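Local coordinates for protein 5-Carboxyvanillate Decarboxylase (Novosphingobium aromaticivorans, PDB 4QRN) that probably catalyses the metal-dependent removal of a carboxyl group from 5-carboxyvanillate, and is caught here with manganese and a nitrobenzoate inhibitor in its active site, at residues L36-F44 with M332-Q340; W271-H279 with M291-L302. All blocks are in the same frame, centred on the assembly; numbering follows the deposited sequence.

Interaction 1 of 2, residues L36-F44 with M332-Q340. With MN (manganese (II) ion), chain E; 1DF (4-hydroxy-3-methoxy-5-nitrobenzoic acid), chain F.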
# COMPACT_ATOMS: atom_id res chain seq x y z
N LEU A 36 0.63 -31.37 -5.61
CA LEU A 36 2.00 -30.92 -5.85
C LEU A 36 2.15 -29.51 -5.31
O LEU A 36 1.17 -28.76 -5.26
CB LEU A 36 2.31 -30.90 -7.35
CG LEU A 36 2.21 -32.22 -8.08
CD1 LEU A 36 2.49 -32.00 -9.56
CD2 LEU A 36 3.17 -33.25 -7.50
N ARG A 37 3.36 -29.15 -4.90
CA ARG A 37 3.65 -27.78 -4.52
C ARG A 37 4.33 -27.10 -5.71
O ARG A 37 5.48 -27.44 -6.03
CB ARG A 37 4.52 -27.70 -3.28
CG ARG A 37 3.91 -28.41 -2.06
CD ARG A 37 4.70 -28.11 -0.81
NE ARG A 37 4.32 -28.91 0.35
CZ ARG A 37 4.75 -30.14 0.58
NH1 ARG A 37 5.56 -30.75 -0.28
NH2 ARG A 37 4.37 -30.75 1.70
N ILE A 38 3.61 -26.18 -6.35
CA ILE A 38 4.13 -25.43 -7.50
C ILE A 38 4.37 -24.00 -7.04
O ILE A 38 3.41 -23.29 -6.69
CB ILE A 38 3.16 -25.49 -8.69
CG1 ILE A 38 2.91 -26.97 -9.09
CG2 ILE A 38 3.71 -24.66 -9.84
CD1 ILE A 38 1.96 -27.17 -10.26
N ALA A 39 5.63 -23.59 -7.00
CA ALA A 39 6.00 -22.26 -6.53
C ALA A 39 6.07 -21.32 -7.73
O ALA A 39 6.85 -21.55 -8.65
CB ALA A 39 7.34 -22.34 -5.82
N THR A 40 5.26 -20.26 -7.71
CA THR A 40 5.03 -19.46 -8.91
C THR A 40 5.74 -18.10 -8.98
O THR A 40 5.44 -17.34 -9.91
CB THR A 40 3.53 -19.24 -9.12
OG1 THR A 40 2.98 -18.55 -7.99
CG2 THR A 40 2.79 -20.56 -9.33
N GLU A 41 6.70 -17.80 -8.09
CA GLU A 41 7.44 -16.54 -8.21
C GLU A 41 8.89 -16.72 -7.75
O GLU A 41 9.32 -16.18 -6.73
CB GLU A 41 6.79 -15.40 -7.43
CG GLU A 41 7.36 -14.02 -7.86
CD GLU A 41 7.07 -12.92 -6.86
OE1 GLU A 41 5.89 -12.60 -6.66
OE2 GLU A 41 8.02 -12.34 -6.25
N GLU A 42 9.66 -17.47 -8.52
CA GLU A 42 10.98 -17.95 -8.09
C GLU A 42 12.04 -17.31 -8.97
O GLU A 42 11.87 -17.18 -10.18
CB GLU A 42 10.99 -19.48 -8.15
CG GLU A 42 9.69 -20.09 -7.59
CD GLU A 42 9.36 -19.61 -6.18
OE1 GLU A 42 10.24 -19.70 -5.31
OE2 GLU A 42 8.20 -19.10 -5.95
N ALA A 43 13.13 -16.86 -8.36
CA ALA A 43 14.07 -15.97 -9.03
C ALA A 43 15.42 -16.63 -9.33
O ALA A 43 15.91 -17.48 -8.55
CB ALA A 43 14.32 -14.75 -8.16
N PHE A 44 16.06 -16.18 -10.41
CA PHE A 44 17.46 -16.51 -10.68
C PHE A 44 18.15 -15.28 -11.24
O PHE A 44 17.50 -14.30 -11.62
CB PHE A 44 17.60 -17.69 -11.65
CG PHE A 44 17.25 -17.34 -13.06
CD1 PHE A 44 15.92 -17.37 -13.47
CD2 PHE A 44 18.22 -16.96 -13.97
CE1 PHE A 44 15.53 -17.01 -14.73
CE2 PHE A 44 17.84 -16.59 -15.29
CZ PHE A 44 16.49 -16.62 -15.66
N MET A 332 -2.68 -18.22 -5.90
CA MET A 332 -1.69 -19.29 -6.07
C MET A 332 -0.58 -19.17 -5.05
O MET A 332 -0.18 -18.07 -4.66
CB MET A 332 -1.07 -19.18 -7.48
CG MET A 332 -2.05 -19.53 -8.58
SD MET A 332 -1.42 -19.17 -10.23
CE MET A 332 -1.63 -17.39 -10.29
N TYR A 333 -0.02 -20.32 -4.70
CA TYR A 333 1.17 -20.38 -3.87
C TYR A 333 2.41 -19.92 -4.63
O TYR A 333 2.61 -20.25 -5.80
CB TYR A 333 1.38 -21.83 -3.41
CG TYR A 333 2.69 -22.03 -2.67
CD1 TYR A 333 2.86 -21.50 -1.39
CD2 TYR A 333 3.75 -22.69 -3.25
CE1 TYR A 333 4.08 -21.63 -0.72
CE2 TYR A 333 4.96 -22.81 -2.60
CZ TYR A 333 5.13 -22.28 -1.34
OH TYR A 333 6.36 -22.43 -0.74
N ALA A 334 3.27 -19.18 -3.92
CA ALA A 334 4.61 -18.85 -4.40
C ALA A 334 5.51 -18.75 -3.19
O ALA A 334 5.08 -18.33 -2.11
CB ALA A 334 4.64 -17.52 -5.16
N MET A 335 6.78 -19.12 -3.39
CA MET A 335 7.77 -19.06 -2.32
C MET A 335 8.61 -17.76 -2.32
O MET A 335 8.98 -17.28 -1.25
CB MET A 335 8.68 -20.29 -2.42
CG MET A 335 9.81 -20.28 -1.42
SD MET A 335 10.84 -21.75 -1.47
CE MET A 335 9.94 -22.86 -0.40
N ASP A 336 8.94 -17.22 -3.50
CA ASP A 336 9.89 -16.11 -3.60
C ASP A 336 11.30 -16.60 -3.25
O ASP A 336 12.12 -15.85 -2.72
CB ASP A 336 9.45 -14.88 -2.75
CG ASP A 336 9.43 -13.55 -3.54
OD1 ASP A 336 10.14 -13.43 -4.59
OD2 ASP A 336 8.69 -12.64 -3.08
N TYR A 337 11.62 -17.84 -3.62
CA TYR A 337 13.00 -18.31 -3.49
C TYR A 337 13.90 -17.46 -4.38
O TYR A 337 13.53 -17.18 -5.52
CB TYR A 337 13.07 -19.75 -3.95
CG TYR A 337 14.44 -20.36 -3.93
CD1 TYR A 337 15.28 -20.29 -5.05
CD2 TYR A 337 14.90 -21.05 -2.81
CE1 TYR A 337 16.53 -20.91 -5.06
CE2 TYR A 337 16.16 -21.67 -2.80
CZ TYR A 337 16.96 -21.60 -3.94
OH TYR A 337 18.19 -22.23 -4.00
N PRO A 338 15.11 -17.07 -3.93
CA PRO A 338 15.74 -17.39 -2.65
C PRO A 338 15.62 -16.27 -1.63
O PRO A 338 16.23 -16.36 -0.56
CB PRO A 338 17.20 -17.60 -3.06
CG PRO A 338 17.42 -16.54 -4.11
CD PRO A 338 16.09 -16.50 -4.88
N TYR A 339 14.88 -15.21 -1.97
CA TYR A 339 14.71 -14.09 -1.06
C TYR A 339 13.97 -14.45 0.22
O TYR A 339 14.17 -13.82 1.26
CB TYR A 339 14.01 -12.93 -1.78
CG TYR A 339 14.83 -12.45 -2.96
CD1 TYR A 339 15.97 -11.66 -2.77
CD2 TYR A 339 14.49 -12.78 -4.27
CE1 TYR A 339 16.75 -11.24 -3.83
CE2 TYR A 339 15.27 -12.37 -5.36
CZ TYR A 339 16.38 -11.58 -5.12
OH TYR A 339 17.16 -11.15 -6.15
N GLN A 340 13.10 -15.44 0.13
CA GLN A 340 12.30 -15.87 1.27
C GLN A 340 12.16 -17.40 1.24
O GLN A 340 11.09 -17.94 0.96
CB GLN A 340 10.96 -15.15 1.27
CG GLN A 340 10.23 -15.27 2.60
CD GLN A 340 9.25 -14.13 2.82
OE1 GLN A 340 9.34 -13.07 2.18
NE2 GLN A 340 8.30 -14.35 3.72
MN MN E . 10.12 -11.94 -6.08
C1 1DF F . 13.57 -9.17 -2.63
CO1 1DF F . 12.31 -9.68 -2.56
CO2 1DF F . 14.18 -8.99 -3.90
CM1 1DF F . 11.72 -10.09 -3.80
CM2 1DF F . 13.63 -9.54 -5.04
OM 1DF F . 14.19 -9.44 -6.28
CZ 1DF F . 12.42 -10.22 -5.00
CC 1DF F . 14.31 -8.72 -1.42
CV 1DF F . 15.27 -8.52 -6.43
O1 1DF F . 14.05 -9.31 -0.30
O2 1DF F . 15.15 -7.82 -1.54
O3 1DF F . 11.96 -10.89 -6.01
N 1DF F . 10.22 -10.17 -3.78
O11 1DF F . 9.57 -10.37 -4.76
O22 1DF F . 9.64 -9.84 -2.70
O HOH W 1 10.82 -13.59 -7.35

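Interaction 2 of 2, residues W271-H279 with M291-L302. With 1DF (4-hydroxy-3-methoxy-5-nitrobenzoic acid), chain N.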
# COMPACT_ATOMS: atom_id res chain seq x y z
N TRP A 271 -7.47 -2.84 -0.35
CA TRP A 271 -7.92 -1.50 -0.67
C TRP A 271 -9.18 -1.46 -1.54
O TRP A 271 -9.64 -0.38 -1.87
CB TRP A 271 -6.84 -0.76 -1.44
CG TRP A 271 -5.66 -0.25 -0.69
CD1 TRP A 271 -4.35 -0.58 -0.93
CD2 TRP A 271 -5.64 0.77 0.30
NE1 TRP A 271 -3.52 0.19 -0.14
CE2 TRP A 271 -4.29 1.02 0.62
CE3 TRP A 271 -6.64 1.54 0.90
CZ2 TRP A 271 -3.91 2.01 1.54
CZ3 TRP A 271 -6.26 2.51 1.83
CH2 TRP A 271 -4.92 2.74 2.12
N LEU A 272 -9.71 -2.61 -1.96
CA LEU A 272 -10.66 -2.63 -3.07
C LEU A 272 -11.84 -1.70 -2.89
O LEU A 272 -12.24 -1.01 -3.83
CB LEU A 272 -11.16 -4.05 -3.27
CG LEU A 272 -12.15 -4.24 -4.41
CD1 LEU A 272 -11.56 -3.77 -5.77
CD2 LEU A 272 -12.58 -5.71 -4.44
N TYR A 273 -12.47 -1.69 -1.71
CA TYR A 273 -13.65 -0.85 -1.52
C TYR A 273 -13.29 0.63 -1.80
O TYR A 273 -14.05 1.34 -2.48
CB TYR A 273 -14.19 -1.01 -0.10
CG TYR A 273 -15.48 -0.26 0.13
CD1 TYR A 273 -15.48 1.07 0.52
CD2 TYR A 273 -16.72 -0.89 -0.09
CE1 TYR A 273 -16.67 1.75 0.69
CE2 TYR A 273 -17.91 -0.23 0.12
CZ TYR A 273 -17.88 1.10 0.50
OH TYR A 273 -19.09 1.74 0.68
N ARG A 274 -12.17 1.08 -1.23
CA ARG A 274 -11.69 2.44 -1.41
C ARG A 274 -11.27 2.69 -2.87
O ARG A 274 -11.54 3.77 -3.40
CB ARG A 274 -10.57 2.69 -0.43
CG ARG A 274 -9.95 4.07 -0.48
CD ARG A 274 -9.46 4.37 0.92
NE ARG A 274 -8.69 5.58 1.13
CZ ARG A 274 -9.21 6.77 1.37
NH1 ARG A 274 -10.53 6.99 1.27
NH2 ARG A 274 -8.38 7.78 1.67
N LEU A 275 -10.63 1.73 -3.51
CA LEU A 275 -10.25 1.89 -4.91
C LEU A 275 -11.48 2.18 -5.76
O LEU A 275 -11.51 3.13 -6.55
CB LEU A 275 -9.54 0.66 -5.46
CG LEU A 275 -8.21 0.29 -4.83
CD1 LEU A 275 -7.67 -0.99 -5.45
CD2 LEU A 275 -7.19 1.41 -4.93
N ASP A 276 -12.50 1.34 -5.64
CA ASP A 276 -13.69 1.54 -6.47
C ASP A 276 -14.44 2.80 -6.09
O ASP A 276 -14.89 3.52 -6.98
CB ASP A 276 -14.60 0.31 -6.43
CG ASP A 276 -14.38 -0.63 -7.63
OD1 ASP A 276 -14.12 -0.13 -8.76
OD2 ASP A 276 -14.49 -1.85 -7.46
N TYR A 277 -14.58 3.09 -4.80
CA TYR A 277 -15.31 4.28 -4.40
C TYR A 277 -14.62 5.53 -4.98
O TYR A 277 -15.28 6.39 -5.57
CB TYR A 277 -15.41 4.40 -2.87
CG TYR A 277 -16.29 5.56 -2.48
CD1 TYR A 277 -15.74 6.82 -2.32
CD2 TYR A 277 -17.67 5.42 -2.38
CE1 TYR A 277 -16.55 7.93 -2.03
CE2 TYR A 277 -18.48 6.49 -2.11
CZ TYR A 277 -17.93 7.75 -1.93
OH TYR A 277 -18.73 8.82 -1.66
N MET A 278 -13.32 5.64 -4.78
CA MET A 278 -12.62 6.84 -5.20
C MET A 278 -12.36 6.89 -6.70
O MET A 278 -12.34 7.99 -7.27
CB MET A 278 -11.34 7.03 -4.38
CG MET A 278 -11.61 7.35 -2.91
SD MET A 278 -12.58 8.89 -2.80
CE MET A 278 -12.73 9.13 -1.04
N HIS A 279 -12.23 5.73 -7.34
CA HIS A 279 -12.18 5.71 -8.79
C HIS A 279 -13.48 6.30 -9.35
O HIS A 279 -13.47 7.19 -10.21
CB HIS A 279 -11.98 4.29 -9.31
CG HIS A 279 -11.97 4.23 -10.80
ND1 HIS A 279 -12.98 3.65 -11.51
CD2 HIS A 279 -11.11 4.75 -11.70
CE1 HIS A 279 -12.73 3.77 -12.80
NE2 HIS A 279 -11.59 4.43 -12.94
N MET A 291 -8.40 9.68 -16.49
CA MET A 291 -9.25 8.69 -15.83
C MET A 291 -10.67 8.70 -16.36
O MET A 291 -11.48 9.52 -15.93
CB MET A 291 -9.31 9.01 -14.33
CG MET A 291 -9.59 7.84 -13.50
SD MET A 291 -8.16 6.84 -13.62
CE MET A 291 -7.38 7.09 -12.03
N LYS A 292 -10.97 7.79 -17.28
CA LYS A 292 -12.27 7.79 -17.94
C LYS A 292 -13.07 6.53 -17.65
O LYS A 292 -12.56 5.59 -17.06
CB LYS A 292 -12.04 7.99 -19.43
CG LYS A 292 -11.39 9.34 -19.70
CD LYS A 292 -11.68 9.89 -21.08
CE LYS A 292 -11.22 11.34 -21.20
NZ LYS A 292 -11.74 12.21 -20.09
N PRO A 293 -14.36 6.51 -18.03
CA PRO A 293 -15.20 5.36 -17.67
C PRO A 293 -14.66 4.02 -18.18
O PRO A 293 -14.14 3.89 -19.29
CB PRO A 293 -16.54 5.70 -18.30
CG PRO A 293 -16.56 7.20 -18.29
CD PRO A 293 -15.16 7.61 -18.60
N LEU A 294 -14.79 3.02 -17.32
CA LEU A 294 -14.40 1.65 -17.61
C LEU A 294 -15.64 0.79 -17.73
O LEU A 294 -16.69 1.12 -17.18
CB LEU A 294 -13.54 1.11 -16.46
CG LEU A 294 -12.27 1.90 -16.15
CD1 LEU A 294 -11.54 1.30 -14.95
CD2 LEU A 294 -11.35 1.95 -17.34
N LYS A 295 -15.51 -0.32 -18.43
CA LYS A 295 -16.66 -1.20 -18.62
C LYS A 295 -17.00 -2.02 -17.38
O LYS A 295 -18.15 -2.41 -17.22
CB LYS A 295 -16.47 -2.14 -19.81
CG LYS A 295 -16.43 -1.43 -21.15
CD LYS A 295 -16.24 -2.43 -22.29
CE LYS A 295 -16.18 -1.71 -23.62
NZ LYS A 295 -15.77 -2.61 -24.73
N LYS A 296 -16.01 -2.27 -16.53
CA LYS A 296 -16.23 -3.00 -15.27
C LYS A 296 -15.74 -2.15 -14.11
O LYS A 296 -15.02 -1.16 -14.30
CB LYS A 296 -15.48 -4.35 -15.23
CG LYS A 296 -15.79 -5.26 -16.39
CD LYS A 296 -15.14 -6.62 -16.23
CE LYS A 296 -15.61 -7.58 -17.31
NZ LYS A 296 -15.13 -8.94 -17.05
N THR A 297 -16.15 -2.53 -12.91
CA THR A 297 -15.53 -2.01 -11.70
C THR A 297 -14.14 -2.62 -11.53
O THR A 297 -13.79 -3.62 -12.15
CB THR A 297 -16.37 -2.37 -10.47
OG1 THR A 297 -16.44 -3.79 -10.38
CG2 THR A 297 -17.78 -1.78 -10.57
N ILE A 298 -13.36 -2.00 -10.65
CA ILE A 298 -12.05 -2.56 -10.32
C ILE A 298 -12.24 -3.97 -9.74
O ILE A 298 -11.48 -4.89 -10.08
CB ILE A 298 -11.26 -1.62 -9.38
CG1 ILE A 298 -10.96 -0.32 -10.16
CG2 ILE A 298 -9.97 -2.29 -8.92
CD1 ILE A 298 -10.35 0.78 -9.31
N GLU A 299 -13.25 -4.16 -8.91
CA GLU A 299 -13.58 -5.49 -8.41
C GLU A 299 -13.81 -6.47 -9.57
O GLU A 299 -13.30 -7.61 -9.55
CB GLU A 299 -14.80 -5.40 -7.51
CG GLU A 299 -15.25 -6.76 -7.02
CD GLU A 299 -16.36 -6.65 -6.03
OE1 GLU A 299 -17.08 -5.63 -6.04
OE2 GLU A 299 -16.50 -7.59 -5.23
N GLY A 300 -14.58 -6.04 -10.57
CA GLY A 300 -14.80 -6.87 -11.74
C GLY A 300 -13.52 -7.29 -12.43
O GLY A 300 -13.38 -8.46 -12.81
N TYR A 301 -12.59 -6.36 -12.60
CA TYR A 301 -11.33 -6.72 -13.24
C TYR A 301 -10.52 -7.67 -12.36
O TYR A 301 -9.83 -8.53 -12.89
CB TYR A 301 -10.48 -5.48 -13.59
CG TYR A 301 -11.15 -4.60 -14.62
CD1 TYR A 301 -11.42 -5.08 -15.91
CD2 TYR A 301 -11.54 -3.31 -14.30
CE1 TYR A 301 -12.05 -4.28 -16.84
CE2 TYR A 301 -12.18 -2.52 -15.22
CZ TYR A 301 -12.44 -3.00 -16.48
OH TYR A 301 -13.11 -2.18 -17.36
N LEU A 302 -10.56 -7.50 -11.04
CA LEU A 302 -9.84 -8.46 -10.20
C LEU A 302 -10.38 -9.86 -10.39
O LEU A 302 -9.61 -10.82 -10.38
CB LEU A 302 -9.91 -8.09 -8.72
CG LEU A 302 -9.18 -6.83 -8.31
CD1 LEU A 302 -9.27 -6.74 -6.80
CD2 LEU A 302 -7.73 -6.82 -8.77
C1 1DF N . -10.36 13.28 0.48
CO1 1DF N . -10.56 12.19 1.29
CO2 1DF N . -9.83 14.45 1.01
CM1 1DF N . -10.18 12.32 2.63
CM2 1DF N . -9.63 14.58 2.37
OM 1DF N . -9.14 15.72 2.95
CZ 1DF N . -9.89 13.53 3.21
CC 1DF N . -10.73 13.24 -0.94
CV 1DF N . -8.61 16.71 2.13
O1 1DF N . -10.16 14.01 -1.74
O2 1DF N . -11.68 12.46 -1.34
O3 1DF N . -9.92 13.71 4.54
N 1DF N . -9.89 11.04 3.36
O11 1DF N . -9.42 10.99 4.47
O22 1DF N . -9.95 9.99 2.69
O HOH W 2 -16.47 -2.70 -5.93
O HOH W 3 -10.54 5.13 -15.37

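Interaction 1 of 2, residues L36-F44 with M332-Q340
In the conformer given here, D336 lies side by side with E41, pointing the same way, carboxylate planes 83° apart. E41 OE2 and D336 OD1 are each 2.1 Å from the manganese, which brings them within 2.9 Å of each other. H210, two inhibitor oxygens and a water complete the site. With CG anti to the backbone N (chi1 -165°) and the chain extended, E41 OE2 is carried to the metal. E41 OE1 hydrogen-bonds to Y208 and S311; H263 is the outside partner of D336.

E42 bends at chi2 (-53°), setting its carboxylate against backbone N-H groups. E42 OE2 takes three, each tilted out of the carboxylate plane: M335 N (2.9 Å) and D336 N (3.2 Å) on the syn side, E41 N on the anti side. Y337 N meets E42 OE1 from above that plane, at 2.9 Å. A leucine here would probably leave these four N-H groups without their acceptor and free the D336 loop to shift.

T40 OG1 donates to Y333 O (2.8 Å). A43 CB touches the edge of the Y339 ring; inhibitor CM2 lies over the centre of one face. Metal ligands at the C-terminal ends of the first and last barrel strands characterise the amidohydrolase (beta/alpha)8 fold.

Interaction 2 of 2, residues W271-H279 with M291-L302
D276 OD2 is gripped by E299 N at 3.0 Å and by a water at 2.6 Å. That water also donates to E299 OE1, so it bridges two acidic side chains. The other oxygen, D276 OD1, takes I298 N on its syn lone pair at 2.8 Å. One carboxylate thus accepts the N-H groups of two successive residues in the first turn of helix 298-304. T297 is the N-cap of this helix, and its OG1 accepts from G300 N. Three N-H groups of the first turn are satisfied by side chains in this way. The helix end would probably stabilise the negative charge of D276.

I298 enters helix 271-279 as a knob, in a hole formed by L272, L275, D276 and H279. With CG1 anti to the carbonyl carbon (chi1 -65°) and the chain extended beyond it, I298 CD1 rests against both L275 CB and H279 CB, 3.9 Å from each. Its other branch, CG2, packs on L272 CD1. The same L272 methyl also meets L302 CD1.

Further along, L294 CD1 lies 3.5 Å from H279 CE1. A water in the plane of the H279 ring, at its edge, links H279 NE2 to K292 O.

The two short helix segments run at 131° to each other, their axes 10.1 Å apart. Helix 233-248 packs against both: L243 meets L275, T247 meets H279, and I246 meets Y301. Helix 298-304 then leads into barrel strand 306-309.

Overall arrangement
Interaction 1 is wholly buried, its centre about 10 Å from that of the chain. Interaction 2 lies further out, its centre about 22 Å away on the opposite side of the chain's centre, and is partly exposed. Their centres are 29 Å apart and they do not touch. Interaction 1 joins the first barrel strand to the loop after the last. Interaction 2 is local, joins a helix to the next short helix and the loop before it, and is nested within that long span. In both, a carboxylate accepts backbone N-H groups, but in interaction 1 acidic groups also hold a metal, while interaction 2 relies more on apolar packing. The subunit interface connects them: R274, on helix 271-279, donates to the inhibitor bound in the second subunit.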